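Local coordinates for protein YghZ aldo-keto reductase (Escherichia coli, PDB 3N6Q) that probably reduces aldehydes or ketones with a nicotinamide cofactor, as a TIM-barrel member of the aldo-keto reductase family, at residues 194-199 / 207-212; 94-99 / 118-123; 19-24 / 188-193; 34-39 / 46-51. All blocks are in the same frame, centred on the assembly; numbering follows the deposited sequence. Where two conformers were deposited one is given.

Contact 1 (194-199 / 207-212); sequences PSYNLL and GLLDTL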
loop_
_atom_site.group_PDB
_atom_site.type_symbol
_atom_site.label_atom_id
_atom_site.label_comp_id
_atom_site.label_asym_id
_atom_site.label_seq_id
_atom_site.Cartn_x
_atom_site.Cartn_y
_atom_site.Cartn_z
ATOM N N PRO B 194 7.368 29.829 -4.292
ATOM C CA PRO B 194 8.379 30.810 -3.853
ATOM C C PRO B 194 7.712 32.116 -3.453
ATOM O O PRO B 194 6.586 32.425 -3.870
ATOM C CB PRO B 194 9.232 31.010 -5.126
ATOM C CG PRO B 194 8.156 30.972 -6.240
ATOM C CD PRO B 194 7.177 29.841 -5.764
ATOM N N SER B 195 8.393 32.935 -2.671
ATOM C CA SER B 195 7.945 34.307 -2.522
ATOM C C SER B 195 8.388 34.961 -3.821
ATOM O O SER B 195 9.570 34.867 -4.164
ATOM C CB SER B 195 8.727 35.004 -1.378
ATOM O OG SER B 195 8.281 34.483 -0.127
ATOM N N TYR B 196 7.503 35.758 -4.418
ATOM C CA TYR B 196 7.764 36.306 -5.782
ATOM C C TYR B 196 6.814 37.465 -6.021
ATOM O O TYR B 196 5.608 37.333 -5.837
ATOM C CB TYR B 196 7.489 35.199 -6.811
ATOM C CG TYR B 196 7.896 35.584 -8.225
ATOM C CD1 TYR B 196 8.798 36.625 -8.450
ATOM C CD2 TYR B 196 7.298 34.966 -9.311
ATOM C CE1 TYR B 196 9.222 36.934 -9.776
ATOM C CE2 TYR B 196 7.652 35.324 -10.624
ATOM C CZ TYR B 196 8.628 36.269 -10.836
ATOM O OH TYR B 196 8.995 36.590 -12.151
ATOM N N ASN B 197 7.359 38.651 -6.296
ATOM C CA ASN B 197 6.520 39.795 -6.592
ATOM C C ASN B 197 7.385 40.836 -7.315
ATOM O O ASN B 197 8.586 40.620 -7.583
ATOM C CB ASN B 197 5.927 40.406 -5.288
ATOM C CG ASN B 197 6.994 40.707 -4.211
ATOM O OD1 ASN B 197 7.845 41.571 -4.383
ATOM N ND2 ASN B 197 6.891 40.025 -3.057
ATOM N N LEU B 198 6.813 42.014 -7.511
ATOM C CA LEU B 198 7.521 43.012 -8.297
ATOM C C LEU B 198 8.838 43.423 -7.650
ATOM O O LEU B 198 9.795 43.734 -8.354
ATOM C CB LEU B 198 6.635 44.249 -8.477
ATOM C CG LEU B 198 5.881 44.397 -9.783
ATOM C CD1 LEU B 198 5.118 45.713 -9.654
ATOM C CD2 LEU B 198 6.839 44.509 -10.957
ATOM N N LEU B 199 8.900 43.374 -6.320
ATOM C CA LEU B 199 10.034 43.870 -5.563
ATOM C C LEU B 199 10.988 42.751 -5.199
ATOM O O LEU B 199 12.017 43.003 -4.609
ATOM C CB LEU B 199 9.574 44.549 -4.260
ATOM C CG LEU B 199 8.493 45.599 -4.550
ATOM C CD1 LEU B 199 8.231 46.334 -3.265
ATOM C CD2 LEU B 199 9.000 46.557 -5.635
ATOM N N GLY B 207 17.678 31.548 -11.394
ATOM C CA GLY B 207 17.545 30.390 -12.249
ATOM C C GLY B 207 16.368 29.492 -11.895
ATOM O O GLY B 207 16.125 28.481 -12.580
ATOM N N LEU B 208 15.672 29.781 -10.787
ATOM C CA LEU B 208 14.466 28.943 -10.466
ATOM C C LEU B 208 13.438 28.779 -11.602
ATOM O O LEU B 208 12.984 27.651 -11.949
ATOM C CB LEU B 208 13.754 29.411 -9.182
ATOM C CG LEU B 208 12.740 28.338 -8.736
ATOM C CD1 LEU B 208 13.407 26.972 -8.335
ATOM C CD2 LEU B 208 11.877 28.872 -7.608
ATOM N N LEU B 209 13.104 29.879 -12.250
ATOM C CA LEU B 209 12.110 29.765 -13.304
ATOM C C LEU B 209 12.597 28.843 -14.469
ATOM O O LEU B 209 11.802 28.101 -15.003
ATOM C CB LEU B 209 11.590 31.151 -13.782
ATOM C CG LEU B 209 10.558 31.884 -12.858
ATOM C CD1 LEU B 209 9.789 32.968 -13.585
ATOM C CD2 LEU B 209 9.522 30.933 -12.232
ATOM N N ASP B 210 13.901 28.767 -14.708
ATOM C CA ASP B 210 14.459 27.839 -15.730
ATOM C C ASP B 210 14.212 26.397 -15.196
ATOM O O ASP B 210 13.801 25.522 -15.936
ATOM C CB ASP B 210 16.017 27.996 -15.895
ATOM C CG ASP B 210 16.467 29.381 -16.439
ATOM O OD1 ASP B 210 15.770 29.844 -17.341
ATOM O OD2 ASP B 210 17.520 29.987 -15.960
ATOM N N THR B 211 14.604 26.140 -13.944
ATOM C CA THR B 211 14.465 24.794 -13.324
ATOM C C THR B 211 12.986 24.327 -13.404
ATOM O O THR B 211 12.699 23.186 -13.816
ATOM C CB THR B 211 14.985 24.816 -11.879
ATOM O OG1 THR B 211 16.353 25.250 -11.890
ATOM C CG2 THR B 211 14.966 23.395 -11.259
ATOM N N LEU B 212 12.051 25.209 -13.077
ATOM C CA LEU B 212 10.617 24.818 -13.033
ATOM C C LEU B 212 10.133 24.477 -14.444
ATOM O O LEU B 212 9.540 23.415 -14.703
ATOM C CB LEU B 212 9.739 25.926 -12.396
ATOM C CG LEU B 212 10.116 26.308 -10.945
ATOM C CD1 LEU B 212 9.051 27.258 -10.397
ATOM C CD2 LEU B 212 10.212 24.980 -10.040
#
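In the TIM barrel, Pro194 and Tyr196 in the loop leaving strand 191-193 pack on Leu208 and Leu209, in the first turn of helix 208-214, which leads on to strand 218-221. Two separate apolar touches make the contact. At the start of the loop, Pro194 CB meets Leu208 CD2 at 4.2 Å. Two residues on, the Tyr196 ring and Leu209 approach from opposite directions. The methyl Leu209 CD1 sits obliquely off the phenol end of the ring, 4.0 Å from Tyr196 OH and 4.3 Å from Tyr196 CE2. Tyr196 reaches that far because its CG lies anti to its own backbone N (chi1 -172°), which throws the ring out from the loop toward the helix. The hydroxyl also has a weak hydrogen bond to Asp204, while Trp288 and Leu289 of helix 281-289 pack on the same tyrosine. Farther along, Asn197 folds the loop into an Asx turn: Leu199 N donates to Asn197 OD1 at 2.8 Å, in the carbonyl plane and on a lone pair, and Asn197 ND2 is bound to Thr223 O. No hydrogen bond spans the two segments, so their attachment is purely van der Waals; the polar bonds of the loop run within it and to Phe222, Thr223 and Asp204, and the leucines supply a greasy surface for the proline and the phenol to rest on.

Contact 2 (94-99 / 118-123); sequences ISTKAG and ASLDQS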
loop_
_atom_site.group_PDB
_atom_site.type_symbol
_atom_site.label_atom_id
_atom_site.label_comp_id
_atom_site.label_asym_id
_atom_site.label_seq_id
_atom_site.Cartn_x
_atom_site.Cartn_y
_atom_site.Cartn_z
ATOM N N ILE B 94 -7.101 21.674 -2.005
ATOM C CA ILE B 94 -6.738 22.089 -0.666
ATOM C C ILE B 94 -5.281 21.680 -0.454
ATOM O O ILE B 94 -4.922 20.518 -0.643
ATOM C CB ILE B 94 -7.654 21.387 0.397
ATOM C CG1 ILE B 94 -9.116 21.855 0.221
ATOM C CG2 ILE B 94 -7.061 21.687 1.816
ATOM C CD1 ILE B 94 -10.155 20.998 0.957
ATOM N N SER B 95 -4.426 22.599 -0.000
ATOM C CA SER B 95 -3.080 22.195 0.298
ATOM C C SER B 95 -2.731 22.384 1.789
ATOM O O SER B 95 -3.407 23.147 2.515
ATOM C CB SER B 95 -2.078 22.985 -0.524
ATOM O OG SER B 95 -2.324 24.362 -0.224
ATOM N N THR B 96 -1.777 21.580 2.271
ATOM C CA THR B 96 -1.101 21.983 3.498
ATOM C C THR B 96 0.377 21.614 3.459
ATOM O O THR B 96 0.864 21.186 2.410
ATOM C CB THR B 96 -1.816 21.378 4.750
ATOM O OG1 THR B 96 -1.321 22.035 5.908
ATOM C CG2 THR B 96 -1.476 19.896 4.869
ATOM N N LYS B 97 1.111 21.961 4.517
ATOM C CA LYS B 97 2.572 21.956 4.461
ATOM C C LYS B 97 3.115 21.575 5.817
ATOM O O LYS B 97 2.408 21.757 6.844
ATOM C CB LYS B 97 3.063 23.410 4.223
ATOM C CG LYS B 97 2.222 24.171 3.101
ATOM C CD LYS B 97 3.112 25.322 2.596
ATOM C CE LYS B 97 2.299 26.177 1.565
ATOM N NZ LYS B 97 1.209 26.911 2.251
ATOM N N ALA B 98 4.396 21.198 5.857
ATOM C CA ALA B 98 5.084 21.055 7.169
ATOM C C ALA B 98 6.516 21.441 6.878
ATOM O O ALA B 98 7.065 21.024 5.837
ATOM C CB ALA B 98 5.016 19.625 7.642
ATOM N N GLY B 99 7.122 22.196 7.787
ATOM C CA GLY B 99 8.544 22.468 7.711
ATOM C C GLY B 99 8.988 23.504 8.718
ATOM O O GLY B 99 10.157 23.467 9.188
ATOM N N ALA B 118 3.908 12.773 10.835
ATOM C CA ALA B 118 3.060 13.061 12.030
ATOM C C ALA B 118 2.262 14.328 11.750
ATOM O O ALA B 118 1.082 14.428 12.160
ATOM C CB ALA B 118 3.936 13.281 13.319
ATOM N N SER B 119 2.918 15.329 11.144
ATOM C CA SER B 119 2.251 16.618 10.954
ATOM C C SER B 119 1.073 16.463 9.961
ATOM O O SER B 119 -0.027 17.059 10.181
ATOM C CB SER B 119 3.195 17.697 10.433
ATOM O OG SER B 119 2.458 18.900 10.363
ATOM N N LEU B 120 1.304 15.711 8.881
ATOM C CA LEU B 120 0.228 15.538 7.852
ATOM C C LEU B 120 -0.965 14.837 8.547
ATOM O O LEU B 120 -2.151 15.176 8.309
ATOM C CB LEU B 120 0.710 14.647 6.710
ATOM C CG LEU B 120 -0.315 14.269 5.623
ATOM C CD1 LEU B 120 -1.093 15.535 5.086
ATOM C CD2 LEU B 120 0.404 13.514 4.487
ATOM N N ASP B 121 -0.678 13.820 9.372
ATOM C CA ASP B 121 -1.839 13.203 10.127
ATOM C C ASP B 121 -2.542 14.284 10.960
ATOM O O ASP B 121 -3.788 14.284 11.072
ATOM C CB ASP B 121 -1.276 12.062 11.054
ATOM C CG ASP B 121 -0.899 10.806 10.252
ATOM O OD1 ASP B 121 -1.272 10.695 9.036
ATOM O OD2 ASP B 121 -0.253 9.882 10.824
ATOM N N GLN B 122 -1.790 15.117 11.674
ATOM C CA GLN B 122 -2.423 16.162 12.490
ATOM C C GLN B 122 -3.280 17.081 11.627
ATOM O O GLN B 122 -4.360 17.523 12.057
ATOM C CB GLN B 122 -1.393 17.050 13.204
ATOM C CG GLN B 122 -0.674 16.302 14.402
ATOM C CD GLN B 122 0.177 17.298 15.163
ATOM O OE1 GLN B 122 0.081 18.556 14.944
ATOM N NE2 GLN B 122 0.997 16.787 16.101
ATOM N N SER B 123 -2.732 17.485 10.470
ATOM C CA SER B 123 -3.481 18.410 9.575
ATOM C C SER B 123 -4.792 17.783 9.053
ATOM O O SER B 123 -5.806 18.452 8.958
ATOM C CB SER B 123 -2.593 18.763 8.322
ATOM O OG SER B 123 -1.549 19.633 8.724
HETATM O O HOH W 1 1.096 19.399 8.015
#
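Thr96 and Ala98 on barrel strand 93-98 face Ser119 and Ser123 of helix 113-127, the helix that leads on to strand 132-137 in one beta-alpha-beta unit. The strand and helix segments run roughly antiparallel, at 144°, with their axes 8.4 Å apart, a close approach that the small side chains allow. Ala98 CB lies against the Ser119 side chain, 3.8 Å from Ser119 OG, and one helical turn on Thr96 CG2 touches Ser123 CB at 3.8 Å. Leu120 CD1 closes the flank more loosely, at 4.4 Å from Thr96 CG2. Thr96 OG1 and Ser123 OG stand 3.7 Å apart, not bonded to each other; Glu74 from helix 72-84 hydrogen-bonds both. A water joins strand to helix. It donates to Lys97 O at 2.9 Å and to Ser123 OG at 2.7 Å, and is also hydrogen-bonded to Ser119 OG at 2.8 Å. The two serines reach it from successive turns with different torsions: Ser119 OG is anti to its backbone N (chi1 -177°), Ser123 OG anti to its carbonyl carbon (chi1 -72°). Ser119 OG has Asn64 as a further partner. The Lys97 side chain leaves the other way, into a salt bridge with Asp61 that resembles the Asp-Lys pair of aldo-keto reductase active sites. A strand followed by a helix packed on its outer side is the beta-alpha unit repeated in a TIM barrel.

Contact 3 (19-24 / 188-193); sequences GKSGLR and PLLIHQ
Leu190 pushes its isobutyl end between Ser21 and Leu23 of the loop that joins strands 15-17 and 24-31, and its two methyls divide the work. Leu190 CD2 meets Leu23 CD2 at 3.9 Å; the two leucine side chains cross at about a right angle and touch methyl to methyl. Leu190 CD1 sits on the serine, 3.3 Å from Ser21 OG and 3.6 Å from Ser21 CB, a snug fit. It gets there because Leu190 CG is anti to the backbone N (chi1 176°). Ser21 OG is gripped from its own side of the contact: it accepts from Leu23 N at 3.1 Å with a nearly straight bond (159°), an ST turn, and is hydrogen-bonded to Cys18 O as well. With an alanine at Ser21, Leu23 N would probably lose its acceptor and the turn that presents Leu23 to Leu190 would be less firmly set. Outside the pair, Tyr164 packs on both leucines, and Glu148 of the third subunit takes a hydrogen bond from Gly22 N. Leu190 lies in the segment carrying strand 191-193; the hairpin of strands 15-17 and 24-31 that meets it is consistent with the one closing the barrel floor in aldo-keto reductases.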
loop_
_atom_site.group_PDB
_atom_site.type_symbol
_atom_site.label_atom_id
_atom_site.label_comp_id
_atom_site.label_asym_id
_atom_site.label_seq_id
_atom_site.Cartn_x
_atom_site.Cartn_y
_atom_site.Cartn_z
ATOM N N GLY B 19 2.299 23.632 -14.397
ATOM C CA GLY B 19 3.462 22.983 -15.004
ATOM C C GLY B 19 3.029 22.069 -16.146
ATOM O O GLY B 19 2.105 22.417 -16.889
ATOM N N LYS B 20 3.588 20.864 -16.212
ATOM C CA LYS B 20 3.245 19.858 -17.221
ATOM C C LYS B 20 2.026 19.006 -16.842
ATOM O O LYS B 20 1.600 18.154 -17.623
ATOM C CB LYS B 20 4.441 18.937 -17.523
ATOM C CG LYS B 20 4.816 17.898 -16.413
ATOM C CD LYS B 20 6.096 17.144 -16.821
ATOM C CE LYS B 20 6.747 16.415 -15.655
ATOM N NZ LYS B 20 8.002 15.729 -16.121
ATOM N N SER B 21 1.461 19.222 -15.638
ATOM C CA SER B 21 0.386 18.345 -15.152
ATOM C C SER B 21 -0.925 18.646 -15.828
ATOM O O SER B 21 -1.103 19.695 -16.479
ATOM C CB SER B 21 0.218 18.462 -13.581
ATOM O OG SER B 21 -0.491 19.648 -13.265
ATOM N N GLY B 22 -1.926 17.833 -15.474
ATOM C CA GLY B 22 -3.295 18.072 -15.909
ATOM C C GLY B 22 -4.114 18.856 -14.879
ATOM O O GLY B 22 -5.332 19.033 -15.055
ATOM N N LEU B 23 -3.491 19.318 -13.804
ATOM C CA LEU B 23 -4.250 20.020 -12.762
ATOM C C LEU B 23 -4.286 21.524 -13.078
ATOM O O LEU B 23 -3.245 22.151 -13.219
ATOM C CB LEU B 23 -3.609 19.790 -11.371
ATOM C CG LEU B 23 -4.503 20.295 -10.205
ATOM C CD1 LEU B 23 -5.660 19.226 -10.018
ATOM C CD2 LEU B 23 -3.670 20.552 -8.845
ATOM N N ARG B 24 -5.475 22.089 -13.167
ATOM C CA ARG B 24 -5.643 23.540 -13.444
ATOM C C ARG B 24 -5.907 24.311 -12.165
ATOM O O ARG B 24 -6.877 24.008 -11.459
ATOM C CB ARG B 24 -6.824 23.733 -14.424
ATOM C CG ARG B 24 -6.570 22.962 -15.735
ATOM C CD ARG B 24 -7.887 22.657 -16.477
ATOM N NE ARG B 24 -8.285 23.911 -17.044
ATOM C CZ ARG B 24 -9.492 24.173 -17.529
ATOM N NH1 ARG B 24 -10.416 23.206 -17.585
ATOM N NH2 ARG B 24 -9.732 25.384 -18.022
ATOM N N PRO B 188 5.845 12.875 -9.997
ATOM C CA PRO B 188 6.371 14.183 -10.438
ATOM C C PRO B 188 6.178 15.230 -9.374
ATOM O O PRO B 188 5.087 15.292 -8.775
ATOM C CB PRO B 188 5.494 14.543 -11.668
ATOM C CG PRO B 188 4.170 13.764 -11.501
ATOM C CD PRO B 188 4.491 12.563 -10.531
ATOM N N LEU B 189 7.151 16.115 -9.185
ATOM C CA LEU B 189 6.941 17.274 -8.310
ATOM C C LEU B 189 5.865 18.144 -8.963
ATOM O O LEU B 189 6.063 18.582 -10.112
ATOM C CB LEU B 189 8.242 18.068 -8.176
ATOM C CG LEU B 189 8.074 19.347 -7.333
ATOM C CD1 LEU B 189 7.681 19.053 -5.790
ATOM C CD2 LEU B 189 9.417 20.137 -7.324
ATOM N N LEU B 190 4.747 18.440 -8.272
ATOM C CA LEU B 190 3.677 19.231 -8.923
ATOM C C LEU B 190 4.026 20.710 -9.100
ATOM O O LEU B 190 3.719 21.331 -10.148
ATOM C CB LEU B 190 2.344 19.086 -8.169
ATOM C CG LEU B 190 1.229 19.965 -8.742
ATOM C CD1 LEU B 190 0.708 19.401 -10.149
ATOM C CD2 LEU B 190 0.072 20.073 -7.707
ATOM N N ILE B 191 4.590 21.302 -8.049
ATOM C CA ILE B 191 4.488 22.738 -7.818
ATOM C C ILE B 191 5.561 23.214 -6.849
ATOM O O ILE B 191 5.998 22.477 -5.892
ATOM C CB ILE B 191 3.036 23.133 -7.369
ATOM C CG1 ILE B 191 2.806 24.627 -7.399
ATOM C CG2 ILE B 191 2.731 22.601 -5.905
ATOM C CD1 ILE B 191 1.220 24.951 -7.297
ATOM N N HIS B 192 5.997 24.465 -7.067
ATOM C CA HIS B 192 6.934 25.152 -6.205
ATOM C C HIS B 192 6.230 26.436 -5.782
ATOM O O HIS B 192 5.629 27.160 -6.629
ATOM C CB HIS B 192 8.259 25.450 -6.983
ATOM C CG HIS B 192 9.377 26.013 -6.141
ATOM N ND1 HIS B 192 9.267 27.193 -5.431
ATOM C CD2 HIS B 192 10.639 25.557 -5.912
ATOM C CE1 HIS B 192 10.412 27.451 -4.826
ATOM N NE2 HIS B 192 11.253 26.454 -5.083
ATOM N N GLN B 193 6.236 26.712 -4.479
ATOM C CA GLN B 193 5.753 27.977 -3.968
ATOM C C GLN B 193 6.879 28.863 -3.452
ATOM O O GLN B 193 7.290 28.733 -2.284
ATOM C CB GLN B 193 4.686 27.706 -2.849
ATOM C CG GLN B 193 4.139 28.933 -2.240
ATOM C CD GLN B 193 3.015 28.602 -1.229
ATOM O OE1 GLN B 193 2.966 29.186 -0.170
ATOM N NE2 GLN B 193 2.098 27.735 -1.597
#

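Contact 4 (34-39 / 46-51); sequences HNFGHV and RAILRK
Phe36, in the loop after the TIM-barrel strand 24-31, drives its ring into the side of helix 42-54, where Ile48 and Leu49 receive it. This is the tight half. The methyl Ile48 CG2 comes at the ring's edge, near its plane, 3.8 Å from Phe36 CZ, with Ile48 CB behind it at 4.0 Å from the same atom. Leu49 approaches obliquely, its CD2 3.8 Å and its CG 3.9 Å from Phe36 CE1. The far end of the ring thus sits between neighbouring side chains of the helix. Phe36 has its CG anti to the carbonyl carbon (chi1 -66°), which carries the ring across to the helix, and His34 O lies in the ring plane at another edge, 3.2 Å from Phe36 CD2. Leu30 packs on both Ile48 and Leu49, and Ala73 on Phe36, so strand 24-31 and helix 72-84 complete the packing round this cluster. A serine in place of Phe36 would probably open a gap between loop and helix and leave Ile48 and Leu49 without the ring they pack on. The solvent side is looser: Asn35 only grazes the helix, His34 and His38 are exposed, and helix 42-54 carries partly exposed charged residues. Arg46 pairs with Glu43, Glu83 and Asp84, and Arg50 with Asp84; Arg46 CD rests 3.5 Å above the plane of the Arg50 guanidinium, offset toward its rim.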
loop_
_atom_site.group_PDB
_atom_site.type_symbol
_atom_site.label_atom_id
_atom_site.label_comp_id
_atom_site.label_asym_id
_atom_site.label_seq_id
_atom_site.Cartn_x
_atom_site.Cartn_y
_atom_site.Cartn_z
ATOM N N HIS B 34 -2.940 34.458 7.139
ATOM C CA HIS B 34 -3.627 35.225 8.171
ATOM C C HIS B 34 -5.125 35.237 7.978
ATOM O O HIS B 34 -5.625 34.788 6.935
ATOM C CB HIS B 34 -3.103 36.687 8.168
ATOM C CG HIS B 34 -1.629 36.790 8.411
ATOM N ND1 HIS B 34 -0.754 37.267 7.454
ATOM C CD2 HIS B 34 -0.872 36.435 9.479
ATOM C CE1 HIS B 34 0.472 37.275 7.959
ATOM N NE2 HIS B 34 0.443 36.678 9.138
ATOM N N ASN B 35 -5.836 35.722 9.006
ATOM C CA ASN B 35 -7.284 36.014 8.948
ATOM C C ASN B 35 -8.158 34.831 9.310
ATOM O O ASN B 35 -9.384 34.963 9.273
ATOM C CB ASN B 35 -7.756 36.649 7.592
ATOM C CG ASN B 35 -6.896 37.843 7.189
ATOM O OD1 ASN B 35 -6.150 37.773 6.195
ATOM N ND2 ASN B 35 -6.776 38.769 8.083
ATOM N N PHE B 36 -7.542 33.646 9.519
ATOM C CA PHE B 36 -8.269 32.403 9.801
ATOM C C PHE B 36 -7.914 31.737 11.114
ATOM O O PHE B 36 -8.138 30.550 11.270
ATOM C CB PHE B 36 -8.110 31.380 8.642
ATOM C CG PHE B 36 -8.772 31.868 7.340
ATOM C CD1 PHE B 36 -10.053 31.504 7.076
ATOM C CD2 PHE B 36 -8.180 32.881 6.559
ATOM C CE1 PHE B 36 -10.768 31.974 5.916
ATOM C CE2 PHE B 36 -8.867 33.420 5.417
ATOM C CZ PHE B 36 -10.136 32.945 5.075
ATOM N N GLY B 37 -7.367 32.507 12.038
ATOM C CA GLY B 37 -6.968 31.983 13.349
ATOM C C GLY B 37 -8.113 32.043 14.336
ATOM O O GLY B 37 -9.211 32.514 14.003
ATOM N N HIS B 38 -7.880 31.523 15.552
ATOM C CA HIS B 38 -8.911 31.681 16.603
ATOM C C HIS B 38 -9.030 33.133 17.011
ATOM O O HIS B 38 -9.974 33.499 17.730
ATOM C CB HIS B 38 -8.544 30.835 17.834
ATOM C CG HIS B 38 -8.724 29.375 17.606
ATOM N ND1 HIS B 38 -9.745 28.857 16.840
ATOM C CD2 HIS B 38 -8.020 28.316 18.076
ATOM C CE1 HIS B 38 -9.640 27.536 16.821
ATOM N NE2 HIS B 38 -8.644 27.184 17.624
ATOM N N VAL B 39 -8.054 33.954 16.626
ATOM C CA VAL B 39 -8.213 35.398 16.874
ATOM C C VAL B 39 -9.120 36.168 15.918
ATOM O O VAL B 39 -9.346 37.380 16.117
ATOM C CB VAL B 39 -6.869 36.139 16.943
ATOM C CG1 VAL B 39 -5.989 35.520 17.986
ATOM C CG2 VAL B 39 -6.166 36.123 15.560
ATOM N N ARG B 46 -16.008 32.997 7.072
ATOM C CA ARG B 46 -16.977 32.331 6.248
ATOM C C ARG B 46 -17.250 33.169 5.002
ATOM O O ARG B 46 -17.405 32.623 3.910
ATOM C CB ARG B 46 -18.330 32.176 7.021
ATOM C CG ARG B 46 -19.399 31.556 6.132
ATOM C CD ARG B 46 -20.794 31.558 6.829
ATOM N NE ARG B 46 -20.684 31.239 8.246
ATOM C CZ ARG B 46 -20.613 30.009 8.727
ATOM N NH1 ARG B 46 -20.609 28.956 7.896
ATOM N NH2 ARG B 46 -20.552 29.850 10.054
ATOM N N ALA B 47 -17.338 34.470 5.190
ATOM C CA ALA B 47 -17.660 35.400 4.078
ATOM C C ALA B 47 -16.546 35.379 3.019
ATOM O O ALA B 47 -16.843 35.370 1.772
ATOM C CB ALA B 47 -17.843 36.785 4.606
ATOM N N ILE B 48 -15.295 35.384 3.500
ATOM C CA ILE B 48 -14.121 35.212 2.637
ATOM C C ILE B 48 -14.141 33.922 1.811
ATOM O O ILE B 48 -13.937 33.965 0.570
ATOM C CB ILE B 48 -12.767 35.428 3.366
ATOM C CG1 ILE B 48 -12.690 36.816 4.072
ATOM C CG2 ILE B 48 -11.607 35.172 2.342
ATOM C CD1 ILE B 48 -11.690 36.938 5.235
ATOM N N LEU B 49 -14.332 32.739 2.432
ATOM C CA LEU B 49 -14.335 31.498 1.641
ATOM C C LEU B 49 -15.441 31.460 0.632
ATOM O O LEU B 49 -15.298 30.876 -0.494
ATOM C CB LEU B 49 -14.427 30.232 2.547
ATOM C CG LEU B 49 -13.274 30.132 3.573
ATOM C CD1 LEU B 49 -13.419 28.835 4.430
ATOM C CD2 LEU B 49 -11.908 30.036 2.851
ATOM N N ARG B 50 -16.622 31.914 1.065
ATOM C CA ARG B 50 -17.764 31.821 0.167
ATOM C C ARG B 50 -17.568 32.724 -1.048
ATOM O O ARG B 50 -17.896 32.350 -2.150
ATOM C CB ARG B 50 -19.056 32.269 0.869
ATOM C CG ARG B 50 -19.551 31.232 1.894
ATOM C CD ARG B 50 -20.893 31.735 2.468
ATOM N NE ARG B 50 -21.541 30.736 3.331
ATOM C CZ ARG B 50 -22.792 30.853 3.786
ATOM N NH1 ARG B 50 -23.514 31.936 3.478
ATOM N NH2 ARG B 50 -23.305 29.915 4.596
ATOM N N LYS B 51 -17.075 33.911 -0.789
ATOM C CA LYS B 51 -16.790 34.840 -1.879
ATOM C C LYS B 51 -15.719 34.281 -2.805
ATOM O O LYS B 51 -15.914 34.274 -4.057
ATOM C CB LYS B 51 -16.398 36.223 -1.333
ATOM C CG LYS B 51 -15.938 37.258 -2.420
ATOM C CD LYS B 51 -17.121 37.556 -3.383
ATOM C CE LYS B 51 -18.230 38.287 -2.644
ATOM N NZ LYS B 51 -19.292 38.822 -3.562
#

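How the contacts relate
All four contacts belong to one TIM barrel and are spread around it. Contact 3 spans the longest stretch of chain: it opens first, contacts 4 and 2 both form before it closes, and contact 1 follows at once, continuing from strand 191-193. Contacts 1 and 3 are neighbours, with centres 15 Å apart and Leu208 CD2 packed 3.5 Å from His192 CE1. Contacts 2 and 3 reach the same sheet, and their side chains meet, Lys97 CE 3.5 Å from Gln193 NE2. Contact 4 stands apart, its centre 28 Å from that of contact 1 and across the chain's centre. Three local contacts, one strand-to-helix and two loop-to-helix, are thus combined with one long-range closure that joins the N-terminal hairpin to the barrel.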